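Side-chain contacts in glycerol-3-phosphate dehydrogenase [NAD(+)] (Dunaliella salina, PDB 6IUY), which probably interconverts dihydroxyacetone phosphate and sn-glycerol 3-phosphate with NAD(H) and, through its joined phosphatase and dehydrogenase domains, converts dihydroxyacetone phosphate directly to glycerol: residues A[138-143]-A[148-153]; A[152-157]-A[189-194]; A[467-472]-A[588-593]; A[496-501]-A[572-577]. All coordinates share one frame; numbering follows the deposited sequence.

Contact 1 (A[138-143]-A[148-153]); sequences MALPIA and IPAKNV
V153 meets the helical segment 138-143 with both methyl branches: chi1 of -177° sets CG1 opposite its own backbone N, turned to A139, and leaves CG2 beside that N, turned to A143 and L140. L140 answers with CG opposite its carbonyl carbon (chi1 -76°), which carries the end of the side chain nearer the loop although its CB starts off to one side. Its CD2 then touches two neighbours, 4.0 Å from A150 CB and equally close to V153 CG2. The tightest carbon pair is A143 CB and V153 CG2, 3.5 Å apart, closer than ordinary carbon packing. Alanine suits A139 and A143 because a short methyl lets the returning chain come close to the helix; A139 CB lies 4.0 Å from V153 CG1. At the turn the backbone itself makes the link, I148 N donating to A143 O at 2.7 Å. That bond is moderately bent, 148° at the hydrogen, with the donor tilted from the carbonyl plane. It helps fix where the chain leaves the helix, and I148 CB sits 4.2 Å from A143 CB. A143 and I148 also lean on L130 of strand 127-131, while R136, at the start of helix 136-145, donates to V153 O. Strand 127-131, helix 136-145 and the parallel edge strand 153-154 thus form a beta-alpha-beta crossover, whose helix and returning strand are packed together here.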
loop_
_atom_site.group_PDB
_atom_site.type_symbol
_atom_site.label_atom_id
_atom_site.label_comp_id
_atom_site.label_asym_id
_atom_site.label_seq_id
_atom_site.Cartn_x
_atom_site.Cartn_y
_atom_site.Cartn_z
ATOM N N MET A 138 31.753 -4.179 38.442
ATOM C CA MET A 138 31.248 -5.371 39.116
ATOM C C MET A 138 29.850 -5.756 38.623
ATOM O O MET A 138 29.481 -6.940 38.602
ATOM C CB MET A 138 31.214 -5.144 40.629
ATOM C CG MET A 138 32.490 -4.535 41.196
ATOM S SD MET A 138 33.843 -5.716 41.224
ATOM C CE MET A 138 33.086 -6.976 42.237
ATOM N N ALA A 139 29.072 -4.741 38.249
ATOM C CA ALA A 139 27.689 -4.945 37.834
ATOM C C ALA A 139 27.591 -5.456 36.400
ATOM O O ALA A 139 26.605 -6.108 36.049
ATOM C CB ALA A 139 26.890 -3.657 37.980
ATOM N N LEU A 140 28.599 -5.167 35.574
ATOM C CA LEU A 140 28.496 -5.466 34.147
ATOM C C LEU A 140 28.609 -6.953 33.854
ATOM O O LEU A 140 27.945 -7.447 32.950
ATOM C CB LEU A 140 29.540 -4.683 33.337
ATOM C CG LEU A 140 29.177 -3.203 33.156
ATOM C CD1 LEU A 140 30.178 -2.464 32.277
ATOM C CD2 LEU A 140 27.786 -3.077 32.578
ATOM N N PRO A 141 29.446 -7.680 34.610
ATOM C CA PRO A 141 29.466 -9.131 34.373
ATOM C C PRO A 141 28.153 -9.759 34.805
ATOM O O PRO A 141 27.640 -10.658 34.139
ATOM C CB PRO A 141 30.628 -9.626 35.241
ATOM C CG PRO A 141 31.506 -8.405 35.446
ATOM C CD PRO A 141 30.546 -7.239 35.489
ATOM N N ILE A 142 27.605 -9.279 35.912
ATOM C CA ILE A 142 26.308 -9.754 36.357
ATOM C C ILE A 142 25.240 -9.405 35.319
ATOM O O ILE A 142 24.370 -10.223 35.030
ATOM C CB ILE A 142 25.913 -9.163 37.727
ATOM C CG1 ILE A 142 26.967 -9.501 38.783
ATOM C CG2 ILE A 142 24.553 -9.691 38.164
ATOM C CD1 ILE A 142 26.758 -8.780 40.089
ATOM N N ALA A 143 25.307 -8.199 34.753
ATOM C CA ALA A 143 24.359 -7.799 33.712
ATOM C C ALA A 143 24.502 -8.701 32.489
ATOM O O ALA A 143 23.508 -9.183 31.935
ATOM C CB ALA A 143 24.562 -6.350 33.326
ATOM N N ILE A 148 21.174 -8.737 30.589
ATOM C CA ILE A 148 20.797 -7.336 30.701
ATOM C C ILE A 148 21.860 -6.485 30.020
ATOM O O ILE A 148 23.049 -6.599 30.317
ATOM C CB ILE A 148 20.613 -6.900 32.167
ATOM C CG1 ILE A 148 19.638 -7.834 32.874
ATOM C CG2 ILE A 148 20.108 -5.469 32.241
ATOM C CD1 ILE A 148 19.227 -7.351 34.215
ATOM N N PRO A 149 21.435 -5.638 29.083
ATOM C CA PRO A 149 22.389 -4.812 28.341
ATOM C C PRO A 149 22.994 -3.722 29.222
ATOM O O PRO A 149 22.364 -3.290 30.196
ATOM C CB PRO A 149 21.533 -4.214 27.220
ATOM C CG PRO A 149 20.143 -4.191 27.793
ATOM C CD PRO A 149 20.044 -5.413 28.656
ATOM N N ALA A 150 24.209 -3.297 28.889
ATOM C CA ALA A 150 24.883 -2.243 29.632
ATOM C C ALA A 150 24.038 -0.970 29.587
ATOM O O ALA A 150 24.095 -0.133 30.483
ATOM C CB ALA A 150 26.279 -1.998 29.062
ATOM N N LYS A 151 23.236 -0.849 28.537
ATOM C CA LYS A 151 22.339 0.277 28.365
ATOM C C LYS A 151 21.369 0.370 29.540
ATOM O O LYS A 151 20.831 1.439 29.850
ATOM C CB LYS A 151 21.581 0.123 27.039
ATOM C CG LYS A 151 20.475 1.133 26.807
ATOM C CD LYS A 151 19.596 0.749 25.600
ATOM C CE LYS A 151 20.360 0.839 24.278
ATOM N NZ LYS A 151 19.409 0.852 23.116
ATOM N N ASN A 152 21.139 -0.764 30.188
ATOM C CA ASN A 152 20.162 -0.838 31.268
ATOM C C ASN A 152 20.806 -0.862 32.663
ATOM O O ASN A 152 20.115 -0.995 33.681
ATOM C CB ASN A 152 19.280 -2.071 31.086
ATOM C CG ASN A 152 18.306 -1.929 29.925
ATOM O OD1 ASN A 152 18.506 -1.113 29.020
ATOM N ND2 ASN A 152 17.231 -2.708 29.962
ATOM N N VAL A 153 22.129 -0.736 32.703
ATOM C CA VAL A 153 22.855 -0.739 33.963
ATOM C C VAL A 153 23.168 0.689 34.376
ATOM O O VAL A 153 23.952 1.368 33.701
ATOM C CB VAL A 153 24.166 -1.541 33.863
ATOM C CG1 VAL A 153 24.862 -1.572 35.218
ATOM C CG2 VAL A 153 23.889 -2.952 33.378
#

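Contact 2 (A[152-157]-A[189-194]); sequences NVFCNT and IERIRR
F154 reaches from the edge strand to helix 184-195, where I192 and R191 receive two different parts of its ring. CB points at the helix, and chi1 of -72° places CG beside the backbone N. Along one side of the ring, CD1 comes within 4.1 Å of I192 CD1. Next, CE1 makes the closest approach, 3.5 Å from I192 CG1, and CZ at the tip still touches that same CG1 at 3.8 Å. On the other side CE2 lies over one face of the R191 guanidinium, 3.9 Å from NH2. The two planes stand almost perpendicular, 88° apart, with NH2 near the plane of the ring, so the aromatic edge meets the charged group and the ring face does not. R191, bent at chi2 and chi3, reaches out from the helix and brings its NH2 to the ring edge. Cutting F154 back to an alanine is likely to leave I192 facing a gap and the R191 guanidinium without the ring edge against it. F129 of strand 127-131 touches both F154 and I192. With V153 directed to helix 136-145 and its neighbour F154 to helix 184-195, the parallel sheet has helices on both faces, the three-layer alpha/beta/alpha sandwich of haloacid dehalogenase-like hydrolases.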
loop_
_atom_site.group_PDB
_atom_site.type_symbol
_atom_site.label_atom_id
_atom_site.label_comp_id
_atom_site.label_asym_id
_atom_site.label_seq_id
_atom_site.Cartn_x
_atom_site.Cartn_y
_atom_site.Cartn_z
ATOM N N ASN A 152 21.139 -0.764 30.188
ATOM C CA ASN A 152 20.162 -0.838 31.268
ATOM C C ASN A 152 20.806 -0.862 32.663
ATOM O O ASN A 152 20.115 -0.995 33.681
ATOM C CB ASN A 152 19.280 -2.071 31.086
ATOM C CG ASN A 152 18.306 -1.929 29.925
ATOM O OD1 ASN A 152 18.506 -1.113 29.020
ATOM N ND2 ASN A 152 17.231 -2.708 29.962
ATOM N N VAL A 153 22.129 -0.736 32.703
ATOM C CA VAL A 153 22.855 -0.739 33.963
ATOM C C VAL A 153 23.168 0.689 34.376
ATOM O O VAL A 153 23.952 1.368 33.701
ATOM C CB VAL A 153 24.166 -1.541 33.863
ATOM C CG1 VAL A 153 24.862 -1.572 35.218
ATOM C CG2 VAL A 153 23.889 -2.952 33.378
ATOM N N PHE A 154 22.533 1.153 35.455
ATOM C CA PHE A 154 22.829 2.470 36.022
ATOM C C PHE A 154 23.775 2.334 37.215
ATOM O O PHE A 154 23.375 1.892 38.295
ATOM C CB PHE A 154 21.538 3.183 36.414
ATOM C CG PHE A 154 20.741 3.653 35.229
ATOM C CD1 PHE A 154 19.858 2.800 34.586
ATOM C CD2 PHE A 154 20.896 4.937 34.737
ATOM C CE1 PHE A 154 19.138 3.225 33.489
ATOM C CE2 PHE A 154 20.170 5.370 33.637
ATOM C CZ PHE A 154 19.293 4.506 33.012
ATOM N N CYS A 155 25.035 2.713 37.014
ATOM C CA CYS A 155 26.079 2.446 38.002
ATOM C C CYS A 155 27.396 3.123 37.630
ATOM O O CYS A 155 27.943 2.840 36.569
ATOM C CB CYS A 155 26.296 0.935 38.130
ATOM S SG CYS A 155 27.240 0.402 39.595
ATOM N N ASN A 156 27.918 3.986 38.509
ATOM C CA ASN A 156 29.197 4.680 38.261
ATOM C C ASN A 156 30.394 3.755 38.240
ATOM O O ASN A 156 30.441 2.764 38.967
ATOM C CB ASN A 156 29.447 5.768 39.308
ATOM C CG ASN A 156 28.549 6.953 39.127
ATOM O OD1 ASN A 156 28.497 7.539 38.045
ATOM N ND2 ASN A 156 27.804 7.304 40.174
ATOM N N THR A 157 31.363 4.097 37.396
ATOM C CA THR A 157 32.622 3.376 37.321
ATOM C C THR A 157 33.569 3.838 38.427
ATOM O O THR A 157 33.371 4.901 39.026
ATOM C CB THR A 157 33.321 3.590 35.959
ATOM O OG1 THR A 157 33.505 4.989 35.740
ATOM C CG2 THR A 157 32.489 3.028 34.822
ATOM N N ILE A 189 15.811 6.313 38.177
ATOM C CA ILE A 189 14.473 5.879 37.794
ATOM C C ILE A 189 13.770 6.997 37.029
ATOM O O ILE A 189 13.028 6.731 36.087
ATOM C CB ILE A 189 13.639 5.437 39.011
ATOM C CG1 ILE A 189 13.932 3.969 39.320
ATOM C CG2 ILE A 189 12.157 5.585 38.740
ATOM C CD1 ILE A 189 13.038 3.377 40.364
ATOM N N GLU A 190 14.041 8.245 37.404
ATOM C CA GLU A 190 13.476 9.400 36.705
ATOM C C GLU A 190 13.953 9.511 35.260
ATOM O O GLU A 190 13.220 9.975 34.385
ATOM C CB GLU A 190 13.824 10.688 37.443
ATOM C CG GLU A 190 12.811 11.100 38.494
ATOM C CD GLU A 190 13.328 12.215 39.396
ATOM O OE1 GLU A 190 14.520 12.577 39.273
ATOM O OE2 GLU A 190 12.548 12.724 40.229
ATOM N N ARG A 191 15.192 9.101 35.017
ATOM C CA ARG A 191 15.767 9.162 33.682
ATOM C C ARG A 191 15.174 8.069 32.806
ATOM O O ARG A 191 14.883 8.289 31.627
ATOM C CB ARG A 191 17.280 9.030 33.751
ATOM C CG ARG A 191 17.942 10.163 34.502
ATOM C CD ARG A 191 19.150 10.652 33.738
ATOM N NE ARG A 191 20.320 9.828 33.991
ATOM C CZ ARG A 191 21.179 9.453 33.052
ATOM N NH1 ARG A 191 20.982 9.815 31.785
ATOM N NH2 ARG A 191 22.230 8.705 33.378
ATOM N N ILE A 192 15.000 6.891 33.405
ATOM C CA ILE A 192 14.332 5.758 32.766
ATOM C C ILE A 192 12.912 6.125 32.339
ATOM O O ILE A 192 12.484 5.793 31.234
ATOM C CB ILE A 192 14.301 4.527 33.712
ATOM C CG1 ILE A 192 15.671 3.839 33.749
ATOM C CG2 ILE A 192 13.240 3.540 33.287
ATOM C CD1 ILE A 192 15.790 2.783 34.828
ATOM N N ARG A 193 12.195 6.835 33.205
ATOM C CA ARG A 193 10.809 7.191 32.946
ATOM C C ARG A 193 10.696 8.174 31.785
ATOM O O ARG A 193 9.702 8.170 31.057
ATOM C CB ARG A 193 10.178 7.771 34.208
ATOM C CG ARG A 193 8.668 7.833 34.184
ATOM C CD ARG A 193 8.090 8.483 35.460
ATOM N NE ARG A 193 8.168 7.587 36.610
ATOM C CZ ARG A 193 7.370 6.534 36.773
ATOM N NH1 ARG A 193 6.441 6.260 35.860
ATOM N NH2 ARG A 193 7.496 5.751 37.840
ATOM N N ARG A 194 11.719 9.008 31.605
ATOM C CA ARG A 194 11.703 10.022 30.542
ATOM C C ARG A 194 12.148 9.452 29.210
ATOM O O ARG A 194 11.922 10.037 28.158
ATOM C CB ARG A 194 12.627 11.190 30.872
ATOM C CG ARG A 194 12.412 11.867 32.197
ATOM C CD ARG A 194 13.602 12.791 32.460
ATOM N NE ARG A 194 13.758 13.796 31.408
ATOM C CZ ARG A 194 13.741 15.104 31.637
ATOM N NH1 ARG A 194 13.603 15.553 32.877
ATOM N NH2 ARG A 194 13.873 15.966 30.639
#

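Contact 3 (A[467-472]-A[588-593]); sequences VAVGAG and TTINRI
A 2.7 Å bond from A471 N to V467 O closes the helical turn on which V469 and G470 face I590. The contact is helix-helix packing within the helical C-terminal domain of the glycerol-3-phosphate dehydrogenase family, between helices 454-477 and 585-594. The approach is close: G470 CA and I590 CA are 6.0 Å apart. Such nearness depends on glycine, since a CB at this position would run into the I590 side chain. I590, with CG1 beside its backbone N and the chain extended beyond it (chi2 174°), sends CD1 straight to the bare backbone. Its other branch, CG2, turns to V469 and stops 4.2 Å from CG1 of that valine. Beta-branching thus suits I590, one arm for the glycine and one for the valine. With an alanine in place of I590, a gap would probably open over G470, and V469 CG1 would be left without this apolar neighbour. V469 also packs on A533 of helix 528-541, and its side chain lies about 4 Å from that of N529, which binds dihydroxyacetone phosphate; this places the packing close to the substrate pocket. At the heart of the contact, I590 CD1 rests 3.7 Å from G470 CA and 4.0 Å from G470 N.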
loop_
_atom_site.group_PDB
_atom_site.type_symbol
_atom_site.label_atom_id
_atom_site.label_comp_id
_atom_site.label_asym_id
_atom_site.label_seq_id
_atom_site.Cartn_x
_atom_site.Cartn_y
_atom_site.Cartn_z
ATOM N N VAL A 467 -14.855 -6.972 -1.980
ATOM C CA VAL A 467 -14.080 -7.009 -3.233
ATOM C C VAL A 467 -13.873 -8.443 -3.707
ATOM O O VAL A 467 -13.854 -8.696 -4.908
ATOM C CB VAL A 467 -12.672 -6.328 -3.092
ATOM C CG1 VAL A 467 -11.957 -6.304 -4.424
ATOM C CG2 VAL A 467 -12.802 -4.914 -2.551
ATOM N N ALA A 468 -13.717 -9.390 -2.776
ATOM C CA ALA A 468 -13.500 -10.786 -3.168
ATOM C C ALA A 468 -14.754 -11.366 -3.823
ATOM O O ALA A 468 -14.648 -12.237 -4.699
ATOM C CB ALA A 468 -13.078 -11.649 -1.966
ATOM N N VAL A 469 -15.935 -10.902 -3.406
ATOM C CA VAL A 469 -17.175 -11.283 -4.093
ATOM C C VAL A 469 -17.140 -10.738 -5.517
ATOM O O VAL A 469 -17.382 -11.470 -6.480
ATOM C CB VAL A 469 -18.440 -10.775 -3.348
ATOM C CG1 VAL A 469 -19.713 -10.957 -4.209
ATOM C CG2 VAL A 469 -18.609 -11.550 -2.038
ATOM N N GLY A 470 -16.804 -9.460 -5.652
ATOM C CA GLY A 470 -16.696 -8.862 -6.970
ATOM C C GLY A 470 -15.689 -9.599 -7.826
ATOM O O GLY A 470 -15.949 -9.867 -8.984
ATOM N N ALA A 471 -14.537 -9.930 -7.254
ATOM C CA ALA A 471 -13.501 -10.657 -7.975
ATOM C C ALA A 471 -14.006 -11.987 -8.496
ATOM O O ALA A 471 -13.661 -12.389 -9.604
ATOM C CB ALA A 471 -12.281 -10.886 -7.076
ATOM N N GLY A 472 -14.794 -12.692 -7.680
ATOM C CA GLY A 472 -15.351 -13.975 -8.080
ATOM C C GLY A 472 -16.494 -13.862 -9.080
ATOM O O GLY A 472 -16.724 -14.771 -9.859
ATOM N N THR A 588 -21.214 -0.454 -4.734
ATOM C CA THR A 588 -22.626 -0.345 -5.029
ATOM C C THR A 588 -23.063 -1.275 -6.148
ATOM O O THR A 588 -24.130 -1.900 -6.049
ATOM C CB THR A 588 -23.008 1.091 -5.397
ATOM O OG1 THR A 588 -22.926 1.908 -4.229
ATOM C CG2 THR A 588 -24.444 1.147 -5.941
ATOM N N THR A 589 -22.271 -1.390 -7.216
ATOM C CA THR A 589 -22.741 -2.259 -8.292
ATOM C C THR A 589 -22.592 -3.727 -7.898
ATOM O O THR A 589 -23.369 -4.557 -8.350
ATOM C CB THR A 589 -22.052 -1.982 -9.656
ATOM O OG1 THR A 589 -21.108 -3.008 -9.965
ATOM C CG2 THR A 589 -21.390 -0.637 -9.692
ATOM N N ILE A 590 -21.645 -4.055 -7.022
ATOM C CA ILE A 590 -21.584 -5.421 -6.482
ATOM C C ILE A 590 -22.857 -5.804 -5.706
ATOM O O ILE A 590 -23.347 -6.932 -5.824
ATOM C CB ILE A 590 -20.369 -5.610 -5.554
ATOM C CG1 ILE A 590 -19.064 -5.577 -6.350
ATOM C CG2 ILE A 590 -20.501 -6.913 -4.778
ATOM C CD1 ILE A 590 -17.800 -5.624 -5.485
ATOM N N ASN A 591 -23.384 -4.869 -4.912
ATOM C CA ASN A 591 -24.598 -5.113 -4.127
ATOM C C ASN A 591 -25.833 -5.175 -5.017
ATOM O O ASN A 591 -26.705 -6.026 -4.850
ATOM C CB ASN A 591 -24.778 -4.033 -3.050
ATOM C CG ASN A 591 -25.748 -4.460 -1.947
ATOM O OD1 ASN A 591 -26.930 -4.087 -1.963
ATOM N ND2 ASN A 591 -25.255 -5.257 -0.991
ATOM N N ARG A 592 -25.891 -4.262 -5.978
ATOM C CA ARG A 592 -26.945 -4.261 -6.964
ATOM C C ARG A 592 -26.949 -5.544 -7.807
ATOM O O ARG A 592 -28.010 -5.987 -8.263
ATOM C CB ARG A 592 -26.808 -3.027 -7.844
ATOM C CG ARG A 592 -27.088 -1.736 -7.094
ATOM C CD ARG A 592 -28.274 -1.037 -7.728
ATOM N NE ARG A 592 -27.859 -0.221 -8.861
ATOM C CZ ARG A 592 -28.661 0.230 -9.822
ATOM N NH1 ARG A 592 -29.956 -0.065 -9.835
ATOM N NH2 ARG A 592 -28.143 0.973 -10.793
ATOM N N ILE A 593 -25.774 -6.142 -8.004
ATOM C CA ILE A 593 -25.649 -7.418 -8.741
ATOM C C ILE A 593 -26.100 -8.599 -7.894
ATOM O O ILE A 593 -26.896 -9.427 -8.333
ATOM C CB ILE A 593 -24.192 -7.661 -9.212
ATOM C CG1 ILE A 593 -23.832 -6.666 -10.317
ATOM C CG2 ILE A 593 -23.997 -9.109 -9.700
ATOM C CD1 ILE A 593 -22.411 -6.697 -10.696
#

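Contact 4 (A[496-501]-A[572-577]); sequences RKFCKF and QEILHA
The helical turn carrying F498 stands well apart from the one carrying I574 and L575, the nearest CA pair, F498 and L575, being 9.8 Å from each other; at that separation only long side chains can meet. Each turn is held by its own backbone bonds, such as F501 N to K497 O and H576 N to Q572 O, both 2.8 Å. F498 does most of the spanning. Its CG lies opposite the backbone N (chi1 -167°), which throws the ring outward across the divide, and the ring presents its edge to the other helix. There CE1 is 4.0 Å from L575 CD2, and CZ comes to 4.5 Å from I574 CG2, a looser touch. Both methyls lie near the plane of the ring, so neither is stacked on an aromatic face. L575 begins off to one side; with CD1 continuing the chain (chi2 -170°), CD2 is the branch turned aside, and it is this one that meets the phenylalanine. Leucine supplies reach, and I574 adds, through CG2, a branch close to its backbone, while also packing on M382 and V384. M459 and L463 of helix 454-477 touch the F498 ring as well. Charges stay at the margins: K497 pairs with E583, and R496 bridges to D509 of the second subunit. The chemistry across this buried contact is therefore wholly apolar, implying cohesion by shape and exclusion of water, without the directional hold that polar bonds would give.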
loop_
_atom_site.group_PDB
_atom_site.type_symbol
_atom_site.label_atom_id
_atom_site.label_comp_id
_atom_site.label_asym_id
_atom_site.label_seq_id
_atom_site.Cartn_x
_atom_site.Cartn_y
_atom_site.Cartn_z
ATOM N N ARG A 496 -9.832 2.103 0.832
ATOM C CA ARG A 496 -9.091 3.309 1.186
ATOM C C ARG A 496 -9.982 4.516 1.438
ATOM O O ARG A 496 -9.840 5.201 2.440
ATOM C CB ARG A 496 -8.101 3.632 0.064
ATOM C CG ARG A 496 -6.934 4.490 0.508
ATOM C CD ARG A 496 -5.850 4.514 -0.539
ATOM N NE ARG A 496 -4.875 5.574 -0.294
ATOM C CZ ARG A 496 -4.728 6.653 -1.062
ATOM N NH1 ARG A 496 -5.493 6.816 -2.135
ATOM N NH2 ARG A 496 -3.800 7.563 -0.763
ATOM N N LYS A 497 -10.900 4.772 0.517
ATOM C CA LYS A 497 -11.806 5.909 0.603
ATOM C C LYS A 497 -12.793 5.774 1.769
ATOM O O LYS A 497 -13.024 6.720 2.523
ATOM C CB LYS A 497 -12.567 6.046 -0.713
ATOM C CG LYS A 497 -13.312 7.332 -0.898
ATOM C CD LYS A 497 -14.213 7.250 -2.133
ATOM C CE LYS A 497 -14.657 8.642 -2.559
ATOM N NZ LYS A 497 -15.778 8.644 -3.539
ATOM N N PHE A 498 -13.379 4.596 1.914
ATOM C CA PHE A 498 -14.299 4.339 3.016
ATOM C C PHE A 498 -13.586 4.495 4.365
ATOM O O PHE A 498 -14.140 5.033 5.322
ATOM C CB PHE A 498 -14.890 2.936 2.867
ATOM C CG PHE A 498 -16.069 2.673 3.743
ATOM C CD1 PHE A 498 -17.328 3.032 3.336
ATOM C CD2 PHE A 498 -15.913 2.035 4.968
ATOM C CE1 PHE A 498 -18.409 2.787 4.128
ATOM C CE2 PHE A 498 -16.999 1.782 5.764
ATOM C CZ PHE A 498 -18.248 2.161 5.344
ATOM N N CYS A 499 -12.353 4.020 4.443
ATOM C CA CYS A 499 -11.569 4.193 5.666
ATOM C C CYS A 499 -11.402 5.656 6.016
ATOM O O CYS A 499 -11.421 6.034 7.192
ATOM C CB CYS A 499 -10.194 3.558 5.530
ATOM S SG CYS A 499 -10.177 1.823 5.936
ATOM N N LYS A 500 -11.231 6.480 4.993
ATOM C CA LYS A 500 -11.059 7.898 5.220
ATOM C C LYS A 500 -12.404 8.563 5.536
ATOM O O LYS A 500 -12.461 9.469 6.363
ATOM C CB LYS A 500 -10.361 8.538 4.014
ATOM C CG LYS A 500 -8.940 7.967 3.802
ATOM C CD LYS A 500 -8.181 8.697 2.696
ATOM C CE LYS A 500 -6.831 8.051 2.412
ATOM N NZ LYS A 500 -6.359 8.452 1.057
ATOM N N PHE A 501 -13.491 8.091 4.935
ATOM C CA PHE A 501 -14.811 8.642 5.255
ATOM C C PHE A 501 -15.242 8.387 6.689
ATOM O O PHE A 501 -16.086 9.105 7.214
ATOM C CB PHE A 501 -15.899 8.075 4.340
ATOM C CG PHE A 501 -16.046 8.806 3.047
ATOM C CD1 PHE A 501 -14.967 9.464 2.479
ATOM C CD2 PHE A 501 -17.265 8.846 2.406
ATOM C CE1 PHE A 501 -15.106 10.135 1.289
ATOM C CE2 PHE A 501 -17.406 9.515 1.202
ATOM C CZ PHE A 501 -16.327 10.154 0.650
ATOM N N GLN A 572 -23.748 -1.422 2.287
ATOM C CA GLN A 572 -24.722 -0.746 1.436
ATOM C C GLN A 572 -25.748 -0.007 2.277
ATOM O O GLN A 572 -26.192 1.082 1.908
ATOM C CB GLN A 572 -25.427 -1.720 0.496
ATOM C CG GLN A 572 -26.013 -1.022 -0.729
ATOM C CD GLN A 572 -24.945 -0.307 -1.532
ATOM O OE1 GLN A 572 -23.785 -0.718 -1.532
ATOM N NE2 GLN A 572 -25.320 0.778 -2.202
ATOM N N GLU A 573 -26.140 -0.606 3.401
ATOM C CA GLU A 573 -27.032 0.052 4.348
ATOM C C GLU A 573 -26.454 1.400 4.779
ATOM O O GLU A 573 -27.126 2.431 4.741
ATOM C CB GLU A 573 -27.254 -0.852 5.556
ATOM C CG GLU A 573 -28.434 -0.480 6.427
ATOM C CD GLU A 573 -28.605 -1.443 7.588
ATOM O OE1 GLU A 573 -28.937 -0.981 8.695
ATOM O OE2 GLU A 573 -28.403 -2.663 7.392
ATOM N N ILE A 574 -25.184 1.396 5.154
ATOM C CA ILE A 574 -24.509 2.641 5.492
ATOM C C ILE A 574 -24.406 3.614 4.302
ATOM O O ILE A 574 -24.575 4.824 4.475
ATOM C CB ILE A 574 -23.100 2.356 6.066
ATOM C CG1 ILE A 574 -23.226 1.494 7.334
ATOM C CG2 ILE A 574 -22.351 3.654 6.361
ATOM C CD1 ILE A 574 -21.935 0.872 7.795
ATOM N N LEU A 575 -24.151 3.096 3.099
ATOM C CA LEU A 575 -24.021 3.959 1.918
ATOM C C LEU A 575 -25.353 4.621 1.601
ATOM O O LEU A 575 -25.413 5.812 1.281
ATOM C CB LEU A 575 -23.524 3.172 0.691
ATOM C CG LEU A 575 -22.102 2.586 0.751
ATOM C CD1 LEU A 575 -21.664 2.062 -0.606
ATOM C CD2 LEU A 575 -21.084 3.585 1.285
ATOM N N HIS A 576 -26.423 3.842 1.679
ATOM C CA HIS A 576 -27.750 4.367 1.397
ATOM C C HIS A 576 -28.099 5.444 2.416
ATOM O O HIS A 576 -28.518 6.548 2.062
ATOM C CB HIS A 576 -28.784 3.246 1.421
ATOM C CG HIS A 576 -30.192 3.720 1.261
ATOM N ND1 HIS A 576 -30.706 4.134 0.050
ATOM C CD2 HIS A 576 -31.203 3.832 2.155
ATOM C CE1 HIS A 576 -31.968 4.490 0.207
ATOM N NE2 HIS A 576 -32.295 4.318 1.476
ATOM N N ALA A 577 -27.894 5.117 3.686
ATOM C CA ALA A 577 -28.213 6.026 4.775
ATOM C C ALA A 577 -27.500 7.370 4.637
ATOM O O ALA A 577 -28.123 8.422 4.800
ATOM C CB ALA A 577 -27.871 5.383 6.110
#

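In the fold
From the N terminus, contact 1 closes first, a tight return, with four residues between its segments, from helix 136-145 to the edge strand of the hydrolase-like domain. Contact 2 opens on the stretch where contact 1 ends, sharing N152 and V153, and closes a longer loop at helix 184-195, so the edge strand is packed against helices on both faces of the sheet. The chain then passes to the dehydrogenase, whose helical C-terminal domain holds the other pair. Contact 3 joins 467-472 to 588-593, and contact 4 lies wholly within that span; the two meet where Q572 approaches T588 and N591. Some 59 Å separates the centres of contacts 1 and 3, and each pair lies within its own domain.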